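Local coordinates for probable transcriptional regulator WhiB7 (Mycobacterium tuberculosis, PDB 7KUG), which carries an iron-sulfur cluster and acts as a probably redox-responsive transcriptional regulator that raises expression of its own gene and of several others, in antibiotic resistance, at residues G68-F71 against I76-H79. The protein carries 2 engineered substitutions. Sequence-based numbering, arbitrary orientation.
Sequences GEIF and IVSH
Glu69, Ile70 and Val77 are bridged by one water, held through three hydrogen bonds: it accepts from Ile70 N, donates to Val77 O at 2.8 Å and gives its other proton to Glu69 OE1, 2.6 Å away. A beta ladder may lose its second direct rung where two strands part, and here the water takes that place, so that backbone and carboxylate together hold it between the segments. The Glu69 chain, bent at chi2 (-63°), brings OE1 round to it and also sets this oxygen against the Ile76 CG2 methyl. The direct rung runs from Val77 N to Ile70 O, 2.9 Å and nearly straight (172° at the hydrogen), and Ile76 CA adds a softer CA-H...O contact to the same oxygen at 3.5 Å.

One step toward the turn, Phe71 and Ile76 form an antiparallel non-hydrogen-bonded pair whose side chains share a sheet face. With chi1 and chi2 both near -55°, Ile76 folds its CD1 over one face of the Phe71 ring in a CH-pi contact, 3.7 Å from the centroid and displaced toward the CE1 and CZ rim. Glu69 CB packs against Ile76 CD1 at 3.8 Å. Ile70 and Val77 meet separately, methyl to methyl, through their CG2 atoms at 3.8 Å.

The arrangement is a beta hairpin starting to fray: strand 69-72 is central in a three-stranded antiparallel sheet, between 65-66 and 75-76. Phe71 meets Trp66 edge-to-face and packs on Leu53, Ala56 and Leu57 of helix 49-59, while Ile70 rests on Leu36 and Lys40 of helix 33-43.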
loop_
_atom_site.group_PDB
_atom_site.type_symbol
_atom_site.label_atom_id
_atom_site.label_comp_id
_atom_site.label_asym_id
_atom_site.label_seq_id
_atom_site.Cartn_x
_atom_site.Cartn_y
_atom_site.Cartn_z
ATOM N N GLY A 68 -0.642 15.225 -3.230
ATOM C CA GLY A 68 -1.704 15.971 -3.928
ATOM C C GLY A 68 -1.626 15.821 -5.430
ATOM O O GLY A 68 -2.227 16.644 -6.133
ATOM N N GLU A 69 -0.933 14.797 -5.921
ATOM C CA GLU A 69 -0.882 14.481 -7.372
ATOM C C GLU A 69 -1.350 13.037 -7.632
ATOM O O GLU A 69 -1.075 12.140 -6.810
ATOM C CB GLU A 69 0.532 14.687 -7.914
ATOM C CG GLU A 69 1.028 16.128 -7.802
ATOM C CD GLU A 69 0.237 17.158 -8.591
ATOM O OE1 GLU A 69 -0.486 16.780 -9.543
ATOM O OE2 GLU A 69 0.378 18.360 -8.265
ATOM N N ILE A 70 -1.986 12.802 -8.779
ATOM C CA ILE A 70 -2.352 11.436 -9.233
ATOM C C ILE A 70 -1.133 10.787 -9.879
ATOM O O ILE A 70 -0.552 11.391 -10.797
ATOM C CB ILE A 70 -3.541 11.473 -10.206
ATOM C CG1 ILE A 70 -4.790 12.021 -9.514
ATOM C CG2 ILE A 70 -3.772 10.109 -10.843
ATOM C CD1 ILE A 70 -5.763 12.655 -10.468
ATOM N N PHE A 71 -0.818 9.562 -9.459
ATOM C CA PHE A 71 0.287 8.764 -10.043
ATOM C C PHE A 71 -0.239 7.716 -11.013
ATOM O O PHE A 71 -1.339 7.168 -10.843
ATOM C CB PHE A 71 1.105 8.117 -8.934
ATOM C CG PHE A 71 2.110 9.050 -8.310
ATOM C CD1 PHE A 71 1.688 10.163 -7.605
ATOM C CD2 PHE A 71 3.470 8.808 -8.423
ATOM C CE1 PHE A 71 2.613 11.029 -7.044
ATOM C CE2 PHE A 71 4.395 9.668 -7.854
ATOM C CZ PHE A 71 3.965 10.769 -7.150
ATOM N N ILE A 76 3.322 11.537 -12.991
ATOM C CA ILE A 76 2.203 12.441 -12.590
ATOM C C ILE A 76 1.226 12.551 -13.758
ATOM O O ILE A 76 1.679 12.820 -14.895
ATOM C CB ILE A 76 2.743 13.824 -12.177
ATOM C CG1 ILE A 76 3.776 13.706 -11.063
ATOM C CG2 ILE A 76 1.606 14.763 -11.798
ATOM C CD1 ILE A 76 3.286 12.951 -9.866
ATOM N N VAL A 77 -0.060 12.333 -13.496
ATOM C CA VAL A 77 -1.162 12.603 -14.463
ATOM C C VAL A 77 -1.507 14.086 -14.334
ATOM O O VAL A 77 -2.170 14.443 -13.343
ATOM C CB VAL A 77 -2.379 11.699 -14.186
ATOM C CG1 VAL A 77 -3.548 12.017 -15.101
ATOM C CG2 VAL A 77 -2.017 10.224 -14.265
ATOM N N SER A 78 -1.033 14.909 -15.276
ATOM C CA SER A 78 -0.983 16.392 -15.156
ATOM C C SER A 78 -2.106 17.041 -15.977
ATOM O O SER A 78 -2.203 18.284 -15.951
ATOM C CB SER A 78 0.365 16.924 -15.572
ATOM O OG SER A 78 0.476 16.960 -16.989
ATOM N N HIS A 79 -2.915 16.239 -16.676
ATOM C CA HIS A 79 -3.915 16.707 -17.674
ATOM C C HIS A 79 -5.081 15.715 -17.761
ATOM O O HIS A 79 -4.878 14.522 -17.995
ATOM C CB HIS A 79 -3.241 16.935 -19.035
ATOM C CG HIS A 79 -4.163 17.498 -20.063
ATOM N ND1 HIS A 79 -4.923 18.628 -19.829
ATOM C CD2 HIS A 79 -4.468 17.086 -21.312
ATOM C CE1 HIS A 79 -5.649 18.896 -20.897
ATOM N NE2 HIS A 79 -5.387 17.964 -21.821
HETATM O O HOH W 1 -2.193 15.120 -10.595
#